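Local atomic coordinates of glucose-1-phosphate thymidylyltransferase (Bacillus anthracis, PDB entry 4ECM), a protein that catalyses the transfer of a thymidylyl group from dTTP to glucose-1-phosphate, giving dTDP-glucose and pyrophosphate, an early step in dTDP-L-rhamnose biosynthesis. Residues Ala111-Val121 with Tyr198-Lys207. Residues are numbered along the deposited sequence; the frame is centred on the assembly and turned at random.
Sequences AQALGLCEDFV and YDSKVFSYIK
The CA atoms of Glu118, at the start of helix 118-121, and Phe203, in helix 202-206, lie 6.1 Å apart; the axes of helices 111-115 and 202-206 come within 10.0 Å and cross at -123°. The Phe203 ring lies flat against the start of helix 118-121. Glu118 CA sits 3.6 Å from the ring centroid and 7° off its normal, a CH-pi contact, while Val202 CG1 covers the opposite face. At the ring edge, Leu114 O lies 3.3 Å from Phe203 CE1, and Val121 CB packs obliquely 3.7 Å from Phe203 CE2. With CG anti to the backbone N (chi1 -179°), the Glu118 chain runs out across Phe203 CB and CG, and its carboxylate is parallel to the ring. There Glu118 OE2 takes a salt-bridging hydrogen bond from Lys207 NZ on its syn lone pair, at 3.0 Å, although the lysine is poorly ordered. Deeper in, Leu114 CD2 reaches Tyr198 CE2 at 3.8 Å, while Ile206 CD1 packs 3.4 Å from Ala111 O, which already accepts Gly115 N within the helix. Ile28 of the central sheet backs Leu114 and Val121. Adjacent Ala113 touches the bound dTDP-glucose. The chemistry is thus that of an apolar seam within the nucleotidyltransferase fold, its ion pair confined to the more exposed margin.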
loop_
_atom_site.group_PDB
_atom_site.type_symbol
_atom_site.label_atom_id
_atom_site.label_comp_id
_atom_site.label_asym_id
_atom_site.label_seq_id
_atom_site.Cartn_x
_atom_site.Cartn_y
_atom_site.Cartn_z
ATOM N N ALA A 111 7.894 -3.331 -26.347
ATOM C CA ALA A 111 9.268 -3.543 -26.744
ATOM C C ALA A 111 10.217 -2.928 -25.716
ATOM O O ALA A 111 11.244 -3.507 -25.399
ATOM C CB ALA A 111 9.510 -2.966 -28.147
ATOM N N GLN A 112 9.838 -1.778 -25.180
ATOM C CA GLN A 112 10.611 -1.106 -24.131
ATOM C C GLN A 112 10.657 -1.976 -22.846
ATOM O O GLN A 112 11.700 -2.136 -22.208
ATOM C CB GLN A 112 9.946 0.232 -23.795
ATOM C CG GLN A 112 10.740 1.095 -22.810
ATOM C CD GLN A 112 9.980 2.357 -22.395
ATOM O OE1 GLN A 112 8.912 2.284 -21.779
ATOM N NE2 GLN A 112 10.564 3.518 -22.685
ATOM N N ALA A 113 9.493 -2.504 -22.466
ATOM C CA ALA A 113 9.379 -3.357 -21.288
ATOM C C ALA A 113 10.267 -4.587 -21.460
ATOM O O ALA A 113 11.018 -4.965 -20.567
ATOM C CB ALA A 113 7.917 -3.760 -21.060
ATOM N N LEU A 114 10.222 -5.185 -22.637
ATOM C CA LEU A 114 11.031 -6.378 -22.901
ATOM C C LEU A 114 12.515 -6.062 -22.798
ATOM O O LEU A 114 13.293 -6.895 -22.338
ATOM C CB LEU A 114 10.707 -6.950 -24.278
ATOM C CG LEU A 114 11.511 -8.161 -24.736
ATOM C CD1 LEU A 114 11.320 -9.324 -23.799
ATOM C CD2 LEU A 114 11.084 -8.547 -26.150
ATOM N N GLY A 115 12.893 -4.852 -23.193
ATOM C CA GLY A 115 14.306 -4.424 -23.158
ATOM C C GLY A 115 14.936 -4.482 -21.777
ATOM O O GLY A 115 16.132 -4.692 -21.657
ATOM N N LEU A 116 14.125 -4.293 -20.730
ATOM C CA LEU A 116 14.602 -4.336 -19.328
ATOM C C LEU A 116 15.039 -5.754 -18.888
ATOM O O LEU A 116 15.696 -5.929 -17.848
ATOM C CB LEU A 116 13.481 -3.874 -18.385
ATOM C CG LEU A 116 12.845 -2.513 -18.682
ATOM C CD1 LEU A 116 11.587 -2.311 -17.847
ATOM C CD2 LEU A 116 13.847 -1.361 -18.487
ATOM N N CYS A 117 14.673 -6.759 -19.679
ATOM C CA CYS A 117 14.971 -8.149 -19.345
ATOM C C CYS A 117 16.263 -8.668 -19.975
ATOM O O CYS A 117 16.564 -9.844 -19.873
ATOM C CB CYS A 117 13.812 -9.032 -19.819
ATOM S SG CYS A 117 12.193 -8.498 -19.307
ATOM N N GLU A 118 17.027 -7.802 -20.625
ATOM C CA GLU A 118 18.257 -8.231 -21.306
ATOM C C GLU A 118 19.217 -9.054 -20.424
ATOM O O GLU A 118 19.568 -10.194 -20.759
ATOM C CB GLU A 118 18.999 -7.011 -21.898
ATOM C CG GLU A 118 20.304 -7.406 -22.648
ATOM C CD GLU A 118 20.974 -6.240 -23.390
ATOM O OE1 GLU A 118 20.447 -5.107 -23.394
ATOM O OE2 GLU A 118 22.039 -6.478 -23.994
ATOM N N ASP A 119 19.642 -8.478 -19.308
ATOM C CA ASP A 119 20.600 -9.146 -18.412
ATOM C C ASP A 119 20.029 -10.431 -17.803
ATOM O O ASP A 119 20.730 -11.426 -17.679
ATOM C CB ASP A 119 21.064 -8.189 -17.309
ATOM C CG ASP A 119 21.929 -7.029 -17.847
ATOM O OD1 ASP A 119 22.424 -7.100 -18.994
ATOM O OD2 ASP A 119 22.130 -6.053 -17.098
ATOM N N PHE A 120 18.754 -10.401 -17.444
ATOM C CA PHE A 120 18.084 -11.572 -16.902
ATOM C C PHE A 120 18.123 -12.761 -17.875
ATOM O O PHE A 120 18.375 -13.884 -17.464
ATOM C CB PHE A 120 16.633 -11.229 -16.576
ATOM C CG PHE A 120 15.801 -12.417 -16.157
ATOM C CD1 PHE A 120 15.906 -12.943 -14.874
ATOM C CD2 PHE A 120 14.897 -12.986 -17.032
ATOM C CE1 PHE A 120 15.128 -14.034 -14.480
ATOM C CE2 PHE A 120 14.106 -14.057 -16.654
ATOM C CZ PHE A 120 14.222 -14.592 -15.376
ATOM N N VAL A 121 17.882 -12.508 -19.158
ATOM C CA VAL A 121 17.863 -13.584 -20.145
ATOM C C VAL A 121 19.273 -14.047 -20.537
ATOM O O VAL A 121 19.497 -15.236 -20.724
ATOM C CB VAL A 121 17.040 -13.195 -21.401
ATOM C CG1 VAL A 121 17.180 -14.253 -22.503
ATOM C CG2 VAL A 121 15.591 -13.017 -21.036
ATOM N N TYR A 198 11.380 -15.859 -28.419
ATOM C CA TYR A 198 12.580 -15.197 -28.985
ATOM C C TYR A 198 13.918 -15.781 -28.531
ATOM O O TYR A 198 14.020 -16.377 -27.452
ATOM C CB TYR A 198 12.637 -13.719 -28.577
ATOM C CG TYR A 198 11.506 -12.835 -29.044
ATOM C CD1 TYR A 198 11.212 -12.712 -30.393
ATOM C CD2 TYR A 198 10.793 -12.058 -28.147
ATOM C CE1 TYR A 198 10.194 -11.891 -30.840
ATOM C CE2 TYR A 198 9.761 -11.205 -28.586
ATOM C CZ TYR A 198 9.469 -11.135 -29.939
ATOM O OH TYR A 198 8.464 -10.317 -30.409
ATOM N N ASP A 199 14.944 -15.615 -29.374
ATOM C CA ASP A 199 16.292 -15.949 -28.971
ATOM C C ASP A 199 16.875 -14.644 -28.410
ATOM O O ASP A 199 16.244 -13.589 -28.486
ATOM C CB ASP A 199 17.145 -16.564 -30.098
ATOM C CG ASP A 199 17.406 -15.620 -31.269
ATOM O OD1 ASP A 199 17.081 -14.424 -31.196
ATOM O OD2 ASP A 199 17.962 -16.106 -32.279
ATOM N N SER A 200 18.077 -14.706 -27.855
ATOM C CA SER A 200 18.667 -13.538 -27.198
ATOM C C SER A 200 19.044 -12.382 -28.136
ATOM O O SER A 200 19.416 -11.315 -27.660
ATOM C CB SER A 200 19.896 -13.960 -26.393
ATOM O OG SER A 200 20.900 -14.445 -27.263
ATOM N N LYS A 201 18.922 -12.568 -29.443
ATOM C CA LYS A 201 19.276 -11.512 -30.381
ATOM C C LYS A 201 18.279 -10.363 -30.378
ATOM O O LYS A 201 18.583 -9.278 -30.872
ATOM C CB LYS A 201 19.428 -12.067 -31.803
ATOM C CG LYS A 201 20.596 -13.056 -31.943
ATOM C CD LYS A 201 20.885 -13.410 -33.409
ATOM C CE LYS A 201 22.116 -14.340 -33.532
ATOM N NZ LYS A 201 22.340 -14.840 -34.938
ATOM N N VAL A 202 17.099 -10.583 -29.799
ATOM C CA VAL A 202 16.077 -9.551 -29.785
ATOM C C VAL A 202 16.559 -8.269 -29.089
ATOM O O VAL A 202 16.205 -7.153 -29.504
ATOM C CB VAL A 202 14.769 -10.061 -29.144
ATOM C CG1 VAL A 202 14.994 -10.471 -27.688
ATOM C CG2 VAL A 202 13.650 -9.003 -29.251
ATOM N N PHE A 203 17.394 -8.418 -28.063
ATOM C CA PHE A 203 17.862 -7.262 -27.291
ATOM C C PHE A 203 18.757 -6.319 -28.074
ATOM O O PHE A 203 18.638 -5.094 -27.930
ATOM C CB PHE A 203 18.527 -7.704 -25.975
ATOM C CG PHE A 203 17.629 -8.540 -25.121
ATOM C CD1 PHE A 203 16.486 -7.990 -24.558
ATOM C CD2 PHE A 203 17.897 -9.876 -24.909
ATOM C CE1 PHE A 203 15.623 -8.767 -23.799
ATOM C CE2 PHE A 203 17.047 -10.652 -24.144
ATOM C CZ PHE A 203 15.904 -10.090 -23.588
ATOM N N SER A 204 19.646 -6.871 -28.893
ATOM C CA SER A 204 20.520 -6.042 -29.719
ATOM C C SER A 204 19.684 -5.225 -30.717
ATOM O O SER A 204 20.026 -4.088 -31.039
ATOM C CB SER A 204 21.534 -6.905 -30.456
ATOM O OG SER A 204 20.850 -7.835 -31.271
ATOM N N TYR A 205 18.584 -5.795 -31.198
ATOM C CA TYR A 205 17.720 -5.055 -32.099
ATOM C C TYR A 205 16.849 -4.038 -31.356
ATOM O O TYR A 205 16.585 -2.956 -31.892
ATOM C CB TYR A 205 16.826 -5.954 -32.956
ATOM C CG TYR A 205 16.006 -5.112 -33.921
ATOM C CD1 TYR A 205 16.577 -4.610 -35.094
ATOM C CD2 TYR A 205 14.683 -4.770 -33.638
ATOM C CE1 TYR A 205 15.840 -3.808 -35.978
ATOM C CE2 TYR A 205 13.936 -3.971 -34.515
ATOM C CZ TYR A 205 14.520 -3.496 -35.682
ATOM O OH TYR A 205 13.789 -2.709 -36.553
ATOM N N ILE A 206 16.383 -4.365 -30.146
ATOM C CA ILE A 206 15.564 -3.406 -29.390
ATOM C C ILE A 206 16.318 -2.083 -29.227
ATOM O O ILE A 206 15.696 -1.028 -29.137
ATOM C CB ILE A 206 15.125 -3.921 -28.000
ATOM C CG1 ILE A 206 14.094 -5.038 -28.136
ATOM C CG2 ILE A 206 14.487 -2.785 -27.171
ATOM C CD1 ILE A 206 13.615 -5.564 -26.821
ATOM N N LYS A 207 17.651 -2.144 -29.228
ATOM C CA LYS A 207 18.491 -0.953 -29.095
ATOM C C LYS A 207 18.402 0.039 -30.270
ATOM O O LYS A 207 18.774 1.207 -30.113
ATOM C CB LYS A 207 19.938 -1.365 -28.834
ATOM C CG LYS A 207 20.087 -2.024 -27.478
ATOM C CD LYS A 207 21.423 -2.700 -27.291
ATOM C CE LYS A 207 21.458 -3.418 -25.949
ATOM N NZ LYS A 207 22.718 -4.174 -25.743
#